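Local coordinates for fibronectin-binding protein (Streptococcus pyogenes, PDB 5A0L) that mediates covalent binding to the host through an internal thioester carried in the N-terminal domain of this surface adhesin, at residues N84-D89 / S135-L140; D142-W147 / A167-I172; L190-S195 / N202-E207. All coordinates share one frame; numbering follows the deposited sequence.

From the N terminus, interaction 1 comes first: the loop between helices 75-81 and 92-105 meets the exit of helix 120-135, closing a largely helical excursion. Interaction 2 follows, closing a shorter loop in which helix 158-172 returns to pack on residues 142-147. Interaction 3 is last, pairing the two strands of a hairpin in the barrel. The three loops lie in series along the chain, with no nesting or crossing. L140 of interaction 1 packs on M146, L168 and I172 of interaction 2, joining these two into one helical region. Interaction 3 touches neither; it lies on the other side of the chain's centre from interaction 2, whose nearest atoms are about 11 Å away.

Interaction 1. Residues N84-D89 / S135-L140; sequences NPRVLD and SDSAPL
S135, in the last turn of helix 120-135, turns its carbonyl to N84. N84 N donates to S135 O over 3.2 Å, with the donor in the carbonyl plane and an N-H...O angle of 152°. The same oxygen receives a CA-H...O contact from P85. S135 OG also donates to D136 OD2, on the anti side but well out of the carboxylate plane, and L52 N supplies that carboxylate oxygen with a further bond from outside the contact. D136, the first residue to leave helical geometry, is linked to N84 by water: the water accepts from N84 ND2 at 2.8 Å and donates to D136 O at 3.0 Å.

S137 is the centre of the contact. Its OG is anti to the carbonyl carbon, beside the backbone N (chi1 -59°), where it donates to N84 O over 2.7 Å, tilted from the carbonyl plane; R86 CB lies beside that hydroxyl, 3.6 Å from OG. S137 CB sits over one face of the R86 guanidinium, offset toward its rim. At the guanidinium edge, R86 NH2 makes a weak bond to A138 O, 3.0 Å long with a bent N-H...O angle of 122°. The stronger hold on R86 is Y133, whose carbonyl accepts from NE and whose ring makes a cation-pi contact. P139 CA approaches the same edge, 4.1 Å from NH2.

The contact therefore fastens the loop after helix 75-81 to the C-terminal exit of helix 120-135. V87 continues onto helix 92-105 at L92 and L95, while L140 reaches helix 158-172 at L168 and I172.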
loop_
_atom_site.group_PDB
_atom_site.type_symbol
_atom_site.label_atom_id
_atom_site.label_comp_id
_atom_site.label_asym_id
_atom_site.label_seq_id
_atom_site.Cartn_x
_atom_site.Cartn_y
_atom_site.Cartn_z
ATOM N N ASN A 84 5.438 2.355 13.640
ATOM C CA ASN A 84 5.867 1.233 14.459
ATOM C C ASN A 84 6.362 0.103 13.549
ATOM O O ASN A 84 5.744 -0.961 13.487
ATOM C CB ASN A 84 4.731 0.762 15.364
ATOM C CG ASN A 84 5.188 -0.261 16.397
ATOM O OD1 ASN A 84 6.376 -0.369 16.705
ATOM N ND2 ASN A 84 4.256 -1.024 16.909
ATOM N N PRO A 85 7.466 0.365 12.851
ATOM C CA PRO A 85 7.905 -0.583 11.838
ATOM C C PRO A 85 8.393 -1.882 12.458
ATOM O O PRO A 85 8.952 -1.884 13.589
ATOM C CB PRO A 85 9.023 0.158 11.120
ATOM C CG PRO A 85 9.528 1.172 12.116
ATOM C CD PRO A 85 8.301 1.582 12.889
ATOM N N ARG A 86 8.234 -2.972 11.734
ATOM C CA ARG A 86 8.642 -4.292 12.181
ATOM C C ARG A 86 10.076 -4.497 11.764
ATOM O O ARG A 86 10.363 -4.872 10.628
ATOM C CB ARG A 86 7.711 -5.328 11.572
ATOM C CG ARG A 86 7.938 -6.752 12.087
ATOM C CD ARG A 86 7.028 -7.764 11.421
ATOM N NE ARG A 86 5.633 -7.540 11.754
ATOM C CZ ARG A 86 5.016 -7.994 12.833
ATOM N NH1 ARG A 86 5.687 -8.671 13.773
ATOM N NH2 ARG A 86 3.728 -7.721 13.007
ATOM N N VAL A 87 10.983 -4.231 12.696
ATOM C CA VAL A 87 12.402 -4.326 12.453
ATOM C C VAL A 87 13.012 -5.387 13.365
ATOM O O VAL A 87 12.857 -5.329 14.590
ATOM C CB VAL A 87 13.050 -2.981 12.712
ATOM C CG1 VAL A 87 14.570 -3.016 12.536
ATOM C CG2 VAL A 87 12.450 -1.905 11.848
ATOM N N LEU A 88 13.709 -6.339 12.768
ATOM C CA LEU A 88 14.433 -7.374 13.513
ATOM C C LEU A 88 15.894 -6.987 13.655
ATOM O O LEU A 88 16.570 -6.706 12.673
ATOM C CB LEU A 88 14.345 -8.705 12.781
ATOM C CG LEU A 88 15.045 -9.902 13.419
ATOM C CD1 LEU A 88 14.405 -10.285 14.750
ATOM C CD2 LEU A 88 15.026 -11.095 12.468
ATOM N N ASP A 89 16.351 -6.978 14.903
ATOM C CA ASP A 89 17.765 -6.766 15.223
ATOM C C ASP A 89 18.273 -5.486 14.553
ATOM O O ASP A 89 19.396 -5.427 14.046
ATOM C CB ASP A 89 18.640 -7.970 14.800
ATOM C CG ASP A 89 18.181 -9.288 15.406
ATOM O OD1 ASP A 89 17.773 -9.293 16.592
ATOM O OD2 ASP A 89 18.250 -10.326 14.695
ATOM N N SER A 135 4.771 -1.800 8.414
ATOM C CA SER A 135 4.847 -0.381 8.778
ATOM C C SER A 135 4.397 -0.120 10.219
ATOM O O SER A 135 4.898 0.839 10.856
ATOM C CB SER A 135 3.989 0.489 7.836
ATOM O OG SER A 135 2.612 0.184 7.914
ATOM N N ASP A 136 3.430 -0.895 10.686
ATOM C CA ASP A 136 2.781 -0.695 11.977
ATOM C C ASP A 136 2.839 -1.915 12.882
ATOM O O ASP A 136 2.231 -1.930 13.942
ATOM C CB ASP A 136 1.329 -0.203 11.758
ATOM C CG ASP A 136 1.293 1.208 11.235
ATOM O OD1 ASP A 136 1.387 2.141 12.082
ATOM O OD2 ASP A 136 1.228 1.429 10.009
ATOM N N SER A 137 3.599 -2.931 12.448
ATOM C CA SER A 137 3.685 -4.167 13.222
ATOM C C SER A 137 2.295 -4.711 13.533
ATOM O O SER A 137 2.053 -5.267 14.583
ATOM C CB SER A 137 4.548 -4.001 14.476
ATOM O OG SER A 137 5.857 -3.607 14.115
ATOM N N ALA A 138 1.395 -4.631 12.545
ATOM C CA ALA A 138 0.063 -5.211 12.717
ATOM C C ALA A 138 0.231 -6.727 12.874
ATOM O O ALA A 138 0.919 -7.335 12.071
ATOM C CB ALA A 138 -0.822 -4.923 11.503
ATOM N N PRO A 139 -0.388 -7.334 13.886
ATOM C CA PRO A 139 -0.051 -8.755 14.178
ATOM C C PRO A 139 -0.387 -9.855 13.151
ATOM O O PRO A 139 0.396 -10.823 12.889
ATOM C CB PRO A 139 -0.783 -8.993 15.510
ATOM C CG PRO A 139 -0.923 -7.667 16.123
ATOM C CD PRO A 139 -0.998 -6.645 15.032
ATOM N N LEU A 140 -1.547 -9.721 12.584
ATOM C CA LEU A 140 -2.046 -10.743 11.605
ATOM C C LEU A 140 -1.946 -12.232 12.085
ATOM O O LEU A 140 -1.440 -13.104 11.368
ATOM C CB LEU A 140 -1.402 -10.598 10.194
ATOM C CG LEU A 140 -1.648 -9.230 9.546
ATOM C CD1 LEU A 140 -0.945 -9.169 8.198
ATOM C CD2 LEU A 140 -3.141 -8.962 9.381
HETATM O O HOH W 1 1.571 -0.528 16.511
#

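Interaction 2. Residues D142-W147 / A167-I172; sequences DVNKMW and ALKKLI
V143 and K169 meet where a 3-10 turn, residues 143-145, packs against residues 168-169 of the alpha-helix 158-172, in the helical part of the thioester domain. V143 CG1 lies 3.8 Å from K169 CG and also close to K169 CE, so the methyl rests against the aliphatic stem of the lysine. That stem is extended beyond CG and carries the ammonium past the valine to N144. There K169 NZ donates to N144 OD1 over 2.6 Å, in the carbonyl plane and on a lone pair, with a C=O...N angle of 140°. The two side chains cross at about a right angle.

Beside this polar pair, L168 supplies the apolar half. Its CD2 branch is shared by three side chains of the other segment: M146 SD at 3.7 Å, W147 CH2 at 4.1 Å and V143 CG2 at 4.3 Å. M146 bends at its last torsion (chi3 74°), which lets CE as well as SD lie against the same methyl. M146 and W147 also pack on each other, with M146 CB over the rim of one indole face.

Several outer residues position this first shell. E166 OE2 makes a salt bridge with K169 NZ, so the ammonium is held by the acid and the amide oxygen together. R165 NE donates to M146 O, tying the backbone to the helix just before W147, which stands at the N-cap position of helix 148-152. W147 packs further on V161 and M164, and on L125 of helix 120-135. Two i+3 backbone bonds define the turn, K145 N to D142 O and M146 N to V143 O, each 3.0 Å.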
loop_
_atom_site.group_PDB
_atom_site.type_symbol
_atom_site.label_atom_id
_atom_site.label_comp_id
_atom_site.label_asym_id
_atom_site.label_seq_id
_atom_site.Cartn_x
_atom_site.Cartn_y
_atom_site.Cartn_z
ATOM N N ASP A 142 -4.496 -14.252 12.910
ATOM C CA ASP A 142 -5.761 -14.951 12.689
ATOM C C ASP A 142 -6.157 -14.885 11.201
ATOM O O ASP A 142 -7.340 -14.660 10.880
ATOM C CB ASP A 142 -6.819 -14.194 13.525
ATOM C CG ASP A 142 -7.856 -15.069 14.108
ATOM O OD1 ASP A 142 -7.497 -16.180 14.545
ATOM O OD2 ASP A 142 -9.025 -14.606 14.195
ATOM N N VAL A 143 -5.205 -15.105 10.298
ATOM C CA VAL A 143 -5.487 -14.875 8.866
ATOM C C VAL A 143 -6.622 -15.777 8.367
ATOM O O VAL A 143 -7.421 -15.344 7.543
ATOM C CB VAL A 143 -4.210 -15.012 7.995
ATOM C CG1 VAL A 143 -4.532 -14.951 6.500
ATOM C CG2 VAL A 143 -3.183 -13.961 8.366
ATOM N N ASN A 144 -6.714 -17.004 8.884
ATOM C CA ASN A 144 -7.760 -17.926 8.424
ATOM C C ASN A 144 -9.167 -17.484 8.700
ATOM O O ASN A 144 -10.101 -18.028 8.105
ATOM C CB ASN A 144 -7.586 -19.310 9.035
ATOM C CG ASN A 144 -6.494 -20.088 8.387
ATOM O OD1 ASN A 144 -6.012 -19.739 7.314
ATOM N ND2 ASN A 144 -6.102 -21.183 9.036
ATOM N N LYS A 145 -9.336 -16.536 9.625
ATOM C CA LYS A 145 -10.652 -15.977 9.922
ATOM C C LYS A 145 -10.859 -14.580 9.351
ATOM O O LYS A 145 -11.917 -14.010 9.517
ATOM C CB LYS A 145 -10.896 -15.967 11.440
ATOM C CG LYS A 145 -11.090 -17.346 12.053
ATOM C CD LYS A 145 -11.105 -17.304 13.560
ATOM C CE LYS A 145 -11.605 -18.624 14.136
ATOM N NZ LYS A 145 -10.806 -19.801 13.658
ATOM N N MET A 146 -9.866 -14.022 8.674
ATOM C CA MET A 146 -10.017 -12.652 8.173
ATOM C C MET A 146 -11.107 -12.589 7.125
ATOM O O MET A 146 -11.225 -13.469 6.267
ATOM C CB MET A 146 -8.699 -12.107 7.647
ATOM C CG MET A 146 -7.745 -11.765 8.781
ATOM S SD MET A 146 -6.144 -11.185 8.188
ATOM C CE MET A 146 -6.562 -9.565 7.638
ATOM N N TRP A 147 -11.887 -11.514 7.214
ATOM C CA TRP A 147 -13.006 -11.238 6.292
ATOM C C TRP A 147 -14.149 -12.268 6.386
ATOM O O TRP A 147 -15.029 -12.313 5.511
ATOM C CB TRP A 147 -12.505 -11.071 4.838
ATOM C CG TRP A 147 -11.439 -10.054 4.727
ATOM C CD1 TRP A 147 -11.564 -8.725 4.940
ATOM C CD2 TRP A 147 -10.057 -10.283 4.403
ATOM N NE1 TRP A 147 -10.343 -8.109 4.776
ATOM C CE2 TRP A 147 -9.400 -9.048 4.449
ATOM C CE3 TRP A 147 -9.322 -11.421 4.083
ATOM C CZ2 TRP A 147 -8.053 -8.912 4.146
ATOM C CZ3 TRP A 147 -7.977 -11.287 3.795
ATOM C CH2 TRP A 147 -7.354 -10.049 3.835
ATOM N N ALA A 167 -3.083 -15.470 -0.218
ATOM C CA ALA A 167 -2.163 -14.463 -0.724
ATOM C C ALA A 167 -1.496 -13.715 0.435
ATOM O O ALA A 167 -0.291 -13.469 0.411
ATOM C CB ALA A 167 -2.849 -13.505 -1.669
ATOM N N LEU A 168 -2.308 -13.318 1.409
ATOM C CA LEU A 168 -1.764 -12.561 2.540
ATOM C C LEU A 168 -0.673 -13.371 3.282
ATOM O O LEU A 168 0.391 -12.835 3.618
ATOM C CB LEU A 168 -2.896 -12.137 3.462
ATOM C CG LEU A 168 -2.465 -11.288 4.654
ATOM C CD1 LEU A 168 -1.680 -10.065 4.239
ATOM C CD2 LEU A 168 -3.707 -10.890 5.453
ATOM N N LYS A 169 -0.923 -14.653 3.496
ATOM C CA LYS A 169 0.057 -15.498 4.157
ATOM C C LYS A 169 1.384 -15.517 3.386
ATOM O O LYS A 169 2.459 -15.438 3.980
ATOM C CB LYS A 169 -0.460 -16.923 4.276
ATOM C CG LYS A 169 -1.605 -17.096 5.232
ATOM C CD LYS A 169 -2.060 -18.557 5.231
ATOM C CE LYS A 169 -3.307 -18.724 6.039
ATOM N NZ LYS A 169 -3.845 -20.104 5.891
ATOM N N LYS A 170 1.308 -15.607 2.056
ATOM C CA LYS A 170 2.524 -15.633 1.253
ATOM C C LYS A 170 3.277 -14.311 1.346
ATOM O O LYS A 170 4.511 -14.267 1.378
ATOM C CB LYS A 170 2.214 -16.001 -0.202
ATOM C CG LYS A 170 1.674 -17.430 -0.372
ATOM C CD LYS A 170 1.262 -17.755 -1.808
ATOM C CE LYS A 170 0.448 -19.049 -1.926
ATOM N NZ LYS A 170 -0.034 -19.107 -3.336
ATOM N N LEU A 171 2.537 -13.205 1.354
ATOM C CA LEU A 171 3.134 -11.885 1.380
ATOM C C LEU A 171 3.893 -11.596 2.664
ATOM O O LEU A 171 4.862 -10.838 2.614
ATOM C CB LEU A 171 2.109 -10.785 1.118
ATOM C CG LEU A 171 1.521 -10.691 -0.287
ATOM C CD1 LEU A 171 0.370 -9.690 -0.303
ATOM C CD2 LEU A 171 2.576 -10.283 -1.306
ATOM N N ILE A 172 3.427 -12.135 3.796
ATOM C CA ILE A 172 4.042 -11.820 5.091
ATOM C C ILE A 172 5.032 -12.888 5.549
ATOM O O ILE A 172 5.604 -12.782 6.638
ATOM C CB ILE A 172 2.989 -11.519 6.181
ATOM C CG1 ILE A 172 2.127 -12.752 6.505
ATOM C CG2 ILE A 172 2.125 -10.330 5.769
ATOM C CD1 ILE A 172 1.160 -12.550 7.661
#

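Interaction 3. Residues L190-S195 / N202-E207; sequences LNIFKS and NLLSAE
N191 and S205 share two bonds that differ in kind. S205 N donates to N191 O over 2.9 Å, nearly along the C=O axis, whereas N191 N gives its hydrogen to the side-chain atom S205 OG, also 2.9 Å away. That hydroxyl in turn donates to E207 O at 2.7 Å, tilted 34° from the carbonyl plane, so the hydroxyl both accepts and donates. Its chi1 of 65° sets OG between its own N and carbonyl carbon.

Two residues further along each strand, F193 and L203 exchange both main-chain bonds: F193 N to L203 O at 2.8 Å, with an N-H...O angle of 172°, and L203 N to a lone pair of F193 O. This is the hydrogen-bonded pair of a beta hairpin in the six-stranded antiparallel barrel, with strand 66-72 bonded beyond 191-195 and strand 45-49 beyond 203-205. The adjacent non-hydrogen-bonded pair, I192 with L204, brings I192 CD1 to 4.0 Å from L204 CD1 on the face covered by F78.

At the turn end a side chain replaces the backbone acceptor: S195 N donates to N202 OD1 over 2.9 Å, in the amide's carbonyl plane, and a water reaches the same oxygen. N202 ND2 is taken by Y81 O, N191 OD1 by V209 N, and S195 OG by N197 O. S205 O, buried here against L190 CD1 at 3.8 Å, has no polar partner.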
loop_
_atom_site.group_PDB
_atom_site.type_symbol
_atom_site.label_atom_id
_atom_site.label_comp_id
_atom_site.label_asym_id
_atom_site.label_seq_id
_atom_site.Cartn_x
_atom_site.Cartn_y
_atom_site.Cartn_z
ATOM N N LEU A 190 10.972 2.107 -4.861
ATOM C CA LEU A 190 9.668 2.665 -4.553
ATOM C C LEU A 190 9.866 4.060 -3.959
ATOM O O LEU A 190 10.985 4.542 -3.788
ATOM C CB LEU A 190 8.854 1.779 -3.612
ATOM C CG LEU A 190 8.655 0.352 -4.112
ATOM C CD1 LEU A 190 7.949 -0.439 -3.024
ATOM C CD2 LEU A 190 7.861 0.289 -5.420
ATOM N N ASN A 191 8.743 4.709 -3.638
ATOM C CA ASN A 191 8.735 6.081 -3.138
ATOM C C ASN A 191 7.810 6.194 -1.949
ATOM O O ASN A 191 6.757 5.554 -1.897
ATOM C CB ASN A 191 8.318 7.044 -4.254
ATOM C CG ASN A 191 9.275 7.020 -5.415
ATOM O OD1 ASN A 191 9.196 6.131 -6.298
ATOM N ND2 ASN A 191 10.223 7.931 -5.387
ATOM N N ILE A 192 8.234 7.066 -1.021
ATOM C CA ILE A 192 7.390 7.499 0.083
ATOM C C ILE A 192 6.877 8.903 -0.275
ATOM O O ILE A 192 7.597 9.722 -0.796
ATOM C CB ILE A 192 8.174 7.536 1.429
ATOM C CG1 ILE A 192 8.465 6.094 1.886
ATOM C CG2 ILE A 192 7.446 8.359 2.498
ATOM C CD1 ILE A 192 7.266 5.368 2.456
ATOM N N PHE A 193 5.599 9.097 0.038
ATOM C CA PHE A 193 4.947 10.402 -0.107
ATOM C C PHE A 193 4.664 10.921 1.307
ATOM O O PHE A 193 3.870 10.347 2.042
ATOM C CB PHE A 193 3.698 10.260 -0.967
ATOM C CG PHE A 193 4.041 10.006 -2.420
ATOM C CD1 PHE A 193 4.332 8.719 -2.852
ATOM C CD2 PHE A 193 4.184 11.045 -3.323
ATOM C CE1 PHE A 193 4.711 8.500 -4.148
ATOM C CE2 PHE A 193 4.535 10.813 -4.633
ATOM C CZ PHE A 193 4.828 9.522 -5.041
ATOM N N LYS A 194 5.359 12.023 1.635
ATOM C CA LYS A 194 5.282 12.642 2.957
ATOM C C LYS A 194 4.129 13.669 2.941
ATOM O O LYS A 194 4.143 14.619 2.129
ATOM C CB LYS A 194 6.588 13.363 3.266
ATOM C CG LYS A 194 6.586 14.102 4.586
ATOM C CD LYS A 194 7.820 14.936 4.818
ATOM C CE LYS A 194 7.807 15.688 6.200
ATOM N NZ LYS A 194 8.842 16.717 6.123
ATOM N N SER A 195 3.133 13.426 3.777
ATOM C CA SER A 195 1.955 14.271 3.815
ATOM C C SER A 195 2.253 15.686 4.304
ATOM O O SER A 195 2.895 15.874 5.339
ATOM C CB SER A 195 0.918 13.675 4.726
ATOM O OG SER A 195 -0.298 14.406 4.655
ATOM N N ASN A 202 1.188 9.237 5.507
ATOM C CA ASN A 202 2.205 9.140 4.482
ATOM C C ASN A 202 1.836 7.912 3.599
ATOM O O ASN A 202 1.211 6.976 4.093
ATOM C CB ASN A 202 3.596 8.971 5.103
ATOM C CG ASN A 202 3.961 10.110 6.005
ATOM O OD1 ASN A 202 3.741 11.270 5.693
ATOM N ND2 ASN A 202 4.573 9.776 7.110
ATOM N N LEU A 203 2.246 7.993 2.330
ATOM C CA LEU A 203 1.898 6.932 1.358
ATOM C C LEU A 203 3.143 6.228 0.850
ATOM O O LEU A 203 4.221 6.797 0.824
ATOM C CB LEU A 203 1.089 7.509 0.163
ATOM C CG LEU A 203 -0.110 8.385 0.532
ATOM C CD1 LEU A 203 -0.764 8.971 -0.707
ATOM C CD2 LEU A 203 -1.132 7.646 1.398
ATOM N N LEU A 204 2.936 5.000 0.388
ATOM C CA LEU A 204 3.969 4.193 -0.239
ATOM C C LEU A 204 3.484 3.880 -1.671
ATOM O O LEU A 204 2.379 3.371 -1.824
ATOM C CB LEU A 204 4.168 2.906 0.553
ATOM C CG LEU A 204 5.113 1.875 -0.051
ATOM C CD1 LEU A 204 6.547 2.350 -0.084
ATOM C CD2 LEU A 204 5.029 0.563 0.712
ATOM N N SER A 205 4.359 4.110 -2.658
ATOM C CA SER A 205 3.972 3.773 -4.033
ATOM C C SER A 205 4.019 2.276 -4.286
ATOM O O SER A 205 4.697 1.517 -3.602
ATOM C CB SER A 205 4.862 4.504 -5.015
ATOM O OG SER A 205 6.195 4.089 -4.949
ATOM N N ALA A 206 3.282 1.861 -5.321
ATOM C CA ALA A 206 3.210 0.456 -5.739
ATOM C C ALA A 206 4.146 0.168 -6.915
ATOM O O ALA A 206 4.176 -0.964 -7.396
ATOM C CB ALA A 206 1.782 0.084 -6.103
ATOM N N GLU A 207 4.908 1.158 -7.340
ATOM C CA GLU A 207 5.930 1.082 -8.372
ATOM C C GLU A 207 6.793 2.336 -8.245
ATOM O O GLU A 207 6.437 3.277 -7.503
ATOM C CB GLU A 207 5.356 0.995 -9.779
ATOM C CG GLU A 207 4.610 2.226 -10.258
ATOM C CD GLU A 207 4.199 2.168 -11.719
ATOM O OE1 GLU A 207 4.975 1.709 -12.590
ATOM O OE2 GLU A 207 3.122 2.656 -11.980
HETATM O O HOH W 2 3.879 13.799 7.053
#